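Local coordinates for secretion protein Snm4 (Mycobacterium xenopi, PDB 7B7J) that probably serves, through this cytosolic ubiquitin-like domain of EccD5, as a component of the mycobacterial ESX-5 type VII secretion pore complex, at residues Pro18-Asp29 with Ala33-Met45. Sequence-based numbering, arbitrary orientation.
Sequences PQAAVVAIMAAD and AVVLDAHAPISVM
Val23 CG2 is the bump that meets two side chains of strand 33-37: it presses on Val34 CG2 at 3.5 Å, closer than two methyls normally come, and Leu36 CD1 lies 3.5 Å from it, the Val23 and Leu36 side chains crossing at about a right angle. Both valines tuck CG2 in between their two backbone branches (chi1 -49° and -73°), which puts the two methyls against each other. Val34 CG2 also touches Ile25 CG1 at 3.8 Å, fitting into the angle between the Val23 and Ile25 side chains. On the same face Ile25 reaches Leu49 of helix 42-60, the helix packed on the sheet in this ubiquitin-like fold. On the other face Val22 lies beside Val35 on the surface; the methyl of Ala20 touches Val35 CG1.

Between the faces, Ala21 pairs with Leu36 and Val23 with Val34, each through two antiparallel backbone bonds. Beyond the strand end, Ala38 N donates to Gln19 O at 3.2 Å, from above the carbonyl plane, while a water bridges that oxygen to Asp37 OD1. The same OD1 takes His39 N at 2.8 Å, an Asx turn, and Ala40 N weakly. His39 brings NE2 to Gln19 OE1 (3.3 Å), a weak but straight bond at the ring edge. With two donors on Gln19 O and the turn on Asp37, the open end relies less on that histidine-amide bond; apolar pairs hold the helix-facing side.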
ATOM      1  N   PRO A  18     -14.454  15.533  -2.289  1.00 72.28           N
ATOM      2  CA  PRO A  18     -13.236  14.837  -2.837  1.00 73.09           C
ATOM      3  C   PRO A  18     -13.588  13.368  -3.091  1.00 66.87           C
ATOM      4  O   PRO A  18     -14.171  12.787  -2.174  1.00 63.59           O
ATOM      5  CB  PRO A  18     -12.160  14.807  -1.725  1.00 68.23           C
ATOM      6  CG  PRO A  18     -13.058  14.910  -0.482  1.00 66.94           C
ATOM      7  CD  PRO A  18     -14.088  15.954  -0.918  1.00 69.87           C
ATOM      8  N   GLN A  19     -13.134  12.752  -4.186  1.00 55.92           N
ATOM      9  CA  GLN A  19     -13.419  11.311  -4.416  1.00 45.39           C
ATOM     10  C   GLN A  19     -12.505  10.399  -3.593  1.00 38.27           C
ATOM     11  O   GLN A  19     -11.334  10.733  -3.395  1.00 34.84           O
ATOM     12  CB  GLN A  19     -13.364  10.951  -5.894  1.00 56.13           C
ATOM     13  CG  GLN A  19     -14.615  10.270  -6.414  1.00 55.56           C
ATOM     14  CD  GLN A  19     -14.694  10.357  -7.918  1.00 66.60           C
ATOM     15  OE1 GLN A  19     -14.347  11.370  -8.522  1.00 58.88           O
ATOM     16  NE2 GLN A  19     -15.148   9.280  -8.534  1.00 52.60           N
ATOM     17  N   ALA A  20     -13.055   9.268  -3.164  1.00 34.65           N
ATOM     18  CA  ALA A  20     -12.283   8.322  -2.339  1.00 36.59           C
ATOM     19  C   ALA A  20     -12.366   6.918  -2.920  1.00 33.71           C
ATOM     20  O   ALA A  20     -13.232   6.680  -3.753  1.00 33.72           O
ATOM     21  CB  ALA A  20     -12.818   8.319  -0.943  1.00 41.16           C
ATOM     22  N   ALA A  21     -11.438   6.062  -2.526  1.00 28.22           N
ATOM     23  CA  ALA A  21     -11.470   4.639  -2.917  1.00 28.88           C
ATOM     24  C   ALA A  21     -11.330   3.895  -1.597  1.00 30.63           C
ATOM     25  O   ALA A  21     -10.376   4.101  -0.823  1.00 30.64           O
ATOM     26  CB  ALA A  21     -10.339   4.359  -3.909  1.00 31.97           C
ATOM     27  N   VAL A  22     -12.136   2.860  -1.414  1.00 27.83           N
ATOM     28  CA  VAL A  22     -12.032   1.908  -0.299  1.00 25.59           C
ATOM     29  C   VAL A  22     -11.241   0.666  -0.816  1.00 28.56           C
ATOM     30  O   VAL A  22     -11.749  -0.069  -1.709  1.00 30.92           O
ATOM     31  CB  VAL A  22     -13.481   1.531   0.085  1.00 29.46           C
ATOM     32  CG1 VAL A  22     -13.426   0.439   1.213  1.00 30.90           C
ATOM     33  CG2 VAL A  22     -14.284   2.743   0.498  1.00 30.88           C
ATOM     34  N   VAL A  23     -10.066   0.444  -0.201  1.00 29.09           N
ATOM     35  CA  VAL A  23      -9.137  -0.551  -0.698  1.00 27.40           C
ATOM     36  C   VAL A  23      -8.831  -1.484   0.432  1.00 29.86           C
ATOM     37  O   VAL A  23      -8.696  -1.011   1.514  1.00 28.55           O
ATOM     38  CB  VAL A  23      -7.976   0.133  -1.336  1.00 30.48           C
ATOM     39  CG1 VAL A  23      -8.247   1.220  -2.345  1.00 30.20           C
ATOM     40  CG2 VAL A  23      -7.053   0.806  -0.461  1.00 37.99           C
ATOM     41  N   ALA A  24      -8.512  -2.682   0.070  1.00 24.05           N
ATOM     42  CA  ALA A  24      -7.976  -3.673   0.998  1.00 25.30           C
ATOM     43  C   ALA A  24      -6.430  -3.756   0.824  1.00 25.76           C
ATOM     44  O   ALA A  24      -6.031  -3.913  -0.344  1.00 26.28           O
ATOM     45  CB  ALA A  24      -8.618  -4.903   0.675  1.00 25.82           C
ATOM     46  N   ILE A  25      -5.690  -3.458   1.872  1.00 22.09           N
ATOM     47  CA  ILE A  25      -4.217  -3.546   1.889  1.00 22.49           C
ATOM     48  C   ILE A  25      -3.734  -4.834   2.568  1.00 25.58           C
ATOM     49  O   ILE A  25      -4.208  -5.085   3.724  1.00 29.44           O
ATOM     50  CB  ILE A  25      -3.564  -2.265   2.485  1.00 26.18           C
ATOM     51  CG1 ILE A  25      -4.159  -1.043   1.816  1.00 26.84           C
ATOM     52  CG2 ILE A  25      -2.092  -2.360   2.370  1.00 27.49           C
ATOM     53  CD1 ILE A  25      -3.761  -0.849   0.398  1.00 25.64           C
ATOM     54  N   MET A  26      -2.966  -5.650   1.839  1.00 25.77           N
ATOM     55  CA  MET A  26      -2.434  -6.840   2.513  1.00 28.59           C
ATOM     56  C   MET A  26      -1.039  -6.442   3.003  1.00 26.54           C
ATOM     57  O   MET A  26      -0.163  -6.084   2.134  1.00 26.67           O
ATOM     58  CB  MET A  26      -2.439  -8.023   1.591  1.00 27.01           C
ATOM     59  CG  MET A  26      -3.696  -8.302   0.960  1.00 30.98           C
ATOM     60  SD  MET A  26      -4.897  -8.891   2.227  1.00 34.34           S
ATOM     61  CE  MET A  26      -4.180 -10.299   2.975  1.00 37.02           C
ATOM     62  N   ALA A  27      -0.703  -6.775   4.273  1.00 26.63           N
ATOM     63  CA  ALA A  27       0.666  -6.543   4.794  1.00 34.22           C
ATOM     64  C   ALA A  27       0.920  -7.638   5.754  1.00 30.92           C
ATOM     65  O   ALA A  27       0.070  -7.844   6.658  1.00 30.71           O
ATOM     66  CB  ALA A  27       0.712  -5.224   5.573  1.00 36.44           C
ATOM     67  N   ALA A  28       2.024  -8.336   5.751  1.00 33.39           N
ATOM     68  CA  ALA A  28       2.272  -9.375   6.741  1.00 37.67           C
ATOM     69  C   ALA A  28       1.088 -10.335   6.917  1.00 38.20           C
ATOM     70  O   ALA A  28       0.857 -10.721   8.073  1.00 31.46           O
ATOM     71  CB  ALA A  28       2.645  -8.789   8.119  1.00 40.19           C
ATOM     72  N   ASP A  29       0.413 -10.824   5.824  1.00 32.27           N
ATOM     73  CA  ASP A  29      -0.712 -11.733   5.898  1.00 32.51           C
ATOM     74  C   ASP A  29      -1.881 -11.139   6.607  1.00 35.88           C
ATOM     75  O   ASP A  29      -2.831 -11.901   6.809  1.00 39.77           O
ATOM     76  CB  ASP A  29      -0.235 -13.029   6.438  1.00 40.17           C
ATOM     77  CG  ASP A  29       0.822 -13.669   5.563  1.00 50.72           C
ATOM     78  OD1 ASP A  29       0.607 -13.893   4.329  1.00 53.22           O
ATOM     79  OD2 ASP A  29       1.838 -13.979   6.184  1.00 45.19           O
ATOM     80  N   ALA A  33      -8.475  -2.504   5.882  1.00 26.32           N
ATOM     81  CA  ALA A  33      -9.352  -1.731   5.018  1.00 29.30           C
ATOM     82  C   ALA A  33      -8.967  -0.251   5.238  1.00 28.95           C
ATOM     83  O   ALA A  33      -8.922   0.227   6.423  1.00 27.63           O
ATOM     84  CB  ALA A  33     -10.794  -1.944   5.453  1.00 28.48           C
ATOM     85  N   VAL A  34      -8.848   0.506   4.162  1.00 26.16           N
ATOM     86  CA  VAL A  34      -8.642   1.966   4.276  1.00 27.23           C
ATOM     87  C   VAL A  34      -9.416   2.710   3.257  1.00 27.36           C
ATOM     88  O   VAL A  34      -9.561   2.209   2.191  1.00 28.59           O
ATOM     89  CB  VAL A  34      -7.118   2.241   4.062  1.00 33.19           C
ATOM     90  CG1 VAL A  34      -6.256   1.812   5.236  1.00 44.99           C
ATOM     91  CG2 VAL A  34      -6.537   1.687   2.874  1.00 34.04           C
ATOM     92  N   VAL A  35      -9.703   3.896   3.577  1.00 26.36           N
ATOM     93  CA  VAL A  35     -10.251   4.949   2.684  1.00 28.51           C
ATOM     94  C   VAL A  35      -9.131   5.823   2.239  1.00 27.78           C
ATOM     95  O   VAL A  35      -8.562   6.531   3.071  1.00 28.86           O
ATOM     96  CB  VAL A  35     -11.434   5.672   3.293  1.00 31.22           C
ATOM     97  CG1 VAL A  35     -12.075   6.622   2.280  1.00 33.63           C
ATOM     98  CG2 VAL A  35     -12.644   4.826   3.856  1.00 29.35           C
ATOM     99  N   LEU A  36      -8.893   5.811   0.928  1.00 25.47           N
ATOM    100  CA  LEU A  36      -7.748   6.603   0.325  1.00 29.03           C
ATOM    101  C   LEU A  36      -8.235   7.663  -0.676  1.00 33.01           C
ATOM    102  O   LEU A  36      -9.250   7.483  -1.356  1.00 29.91           O
ATOM    103  CB  LEU A  36      -6.718   5.788  -0.283  1.00 27.77           C
ATOM    104  CG  LEU A  36      -6.083   4.722   0.557  1.00 27.49           C
ATOM    105  CD1 LEU A  36      -5.157   3.756  -0.231  1.00 32.26           C
ATOM    106  CD2 LEU A  36      -5.321   5.400   1.654  1.00 32.31           C
ATOM    107  N   ASP A  37      -7.547   8.778  -0.765  1.00 27.40           N
ATOM    108  CA  ASP A  37      -7.832   9.739  -1.866  1.00 27.00           C
ATOM    109  C   ASP A  37      -7.674   8.970  -3.200  1.00 29.21           C
ATOM    110  O   ASP A  37      -6.587   8.515  -3.499  1.00 28.56           O
ATOM    111  CB  ASP A  37      -6.884  10.920  -1.775  1.00 29.23           C
ATOM    112  CG  ASP A  37      -7.035  12.112  -2.727  1.00 38.18           C
ATOM    113  OD1 ASP A  37      -7.264  11.954  -3.851  1.00 32.86           O
ATOM    114  OD2 ASP A  37      -6.664  13.140  -2.266  1.00 43.05           O
ATOM    115  N   ALA A  38      -8.692   9.060  -4.042  1.00 29.03           N
ATOM    116  CA  ALA A  38      -8.796   8.405  -5.409  1.00 28.29           C
ATOM    117  C   ALA A  38      -7.976   9.162  -6.465  1.00 31.14           C
ATOM    118  O   ALA A  38      -7.866   8.549  -7.571  1.00 31.15           O
ATOM    119  CB  ALA A  38     -10.293   8.385  -5.826  1.00 34.11           C
ATOM    120  N   HIS A  39      -7.527  10.372  -6.166  1.00 29.95           N
ATOM    121  CA  HIS A  39      -6.897  11.270  -7.186  1.00 31.96           C
ATOM    122  C   HIS A  39      -5.418  11.557  -6.871  1.00 33.17           C
ATOM    123  O   HIS A  39      -4.727  12.138  -7.694  1.00 32.66           O
ATOM    124  CB  HIS A  39      -7.672  12.558  -7.463  1.00 35.31           C
ATOM    125  CG  HIS A  39      -8.984  12.179  -8.174  1.00 41.97           C
ATOM    126  ND1 HIS A  39      -8.972  11.378  -9.366  1.00 42.50           N
ATOM    127  CD2 HIS A  39     -10.324  12.369  -7.864  1.00 42.02           C
ATOM    128  CE1 HIS A  39     -10.230  10.992  -9.642  1.00 46.73           C
ATOM    129  NE2 HIS A  39     -11.057  11.593  -8.745  1.00 42.80           N
ATOM    130  N   ALA A  40      -4.934  11.240  -5.667  1.00 28.87           N
ATOM    131  CA  ALA A  40      -3.521  11.595  -5.407  1.00 29.58           C
ATOM    132  C   ALA A  40      -2.610  10.615  -6.106  1.00 27.51           C
ATOM    133  O   ALA A  40      -2.912   9.420  -6.103  1.00 28.99           O
ATOM    134  CB  ALA A  40      -3.314  11.516  -3.926  1.00 31.60           C
ATOM    135  N   PRO A  41      -1.387  11.035  -6.500  1.00 31.43           N
ATOM    136  CA  PRO A  41      -0.415  10.048  -6.954  1.00 29.18           C
ATOM    137  C   PRO A  41      -0.081   9.066  -5.869  1.00 28.45           C
ATOM    138  O   PRO A  41       0.108   9.485  -4.683  1.00 31.76           O
ATOM    139  CB  PRO A  41       0.671  10.941  -7.500  1.00 33.25           C
ATOM    140  CG  PRO A  41       0.509  12.323  -7.056  1.00 42.57           C
ATOM    141  CD  PRO A  41      -0.904  12.413  -6.546  1.00 36.33           C
ATOM    142  N   ILE A  42       0.148   7.841  -6.254  1.00 28.65           N
ATOM    143  CA  ILE A  42       0.616   6.811  -5.290  1.00 29.85           C
ATOM    144  C   ILE A  42       1.825   7.255  -4.483  1.00 30.21           C
ATOM    145  O   ILE A  42       1.858   6.863  -3.319  1.00 32.56           O
ATOM    146  CB  ILE A  42       0.833   5.423  -6.029  1.00 31.38           C
ATOM    147  CG1 ILE A  42      -0.447   4.907  -6.707  1.00 34.98           C
ATOM    148  CG2 ILE A  42       1.591   4.364  -5.223  1.00 39.95           C
ATOM    149  CD1 ILE A  42      -1.692   4.836  -5.916  1.00 34.35           C
ATOM    150  N   SER A  43       2.754   7.860  -5.138  1.00 33.21           N
ATOM    151  CA  SER A  43       4.018   8.346  -4.561  1.00 37.65           C
ATOM    152  C   SER A  43       3.769   9.085  -3.236  1.00 35.60           C
ATOM    153  O   SER A  43       4.720   9.110  -2.381  1.00 37.88           O
ATOM    154  CB  SER A  43       4.849   9.088  -5.515  1.00 39.47           C
ATOM    155  OG  SER A  43       4.274  10.353  -5.844  1.00 38.50           O
ATOM    156  N   VAL A  44       2.734   9.901  -3.158  1.00 32.80           N
ATOM    157  CA  VAL A  44       2.599  10.709  -1.919  1.00 32.48           C
ATOM    158  C   VAL A  44       1.806   9.868  -0.945  1.00 31.39           C
ATOM    159  O   VAL A  44       1.766  10.222   0.309  1.00 31.43           O
ATOM    160  CB  VAL A  44       1.887  12.037  -2.157  1.00 35.20           C
ATOM    161  CG1 VAL A  44       2.662  12.920  -3.086  1.00 39.41           C
ATOM    162  CG2 VAL A  44       0.403  11.873  -2.481  1.00 31.56           C
ATOM    163  N   MET A  45       1.256   8.676  -1.223  1.00 27.68           N
ATOM    164  CA  MET A  45       0.533   7.848  -0.261  1.00 27.56           C
ATOM    165  C   MET A  45       1.317   6.697   0.334  1.00 27.87           C
ATOM    166  O   MET A  45       0.933   6.163   1.333  1.00 29.00           O
ATOM    167  CB  MET A  45      -0.822   7.365  -0.863  1.00 30.09           C
ATOM    168  CG  MET A  45      -1.796   8.623  -1.279  1.00 28.83           C
ATOM    169  SD  MET A  45      -3.425   8.027  -1.508  1.00 34.93           S
ATOM    170  CE  MET A  45      -3.228   7.152  -3.037  1.00 31.98           C
TER
HETATM  171  O   HOH W   1      -9.886  13.087  -4.386  1.00 43.89           O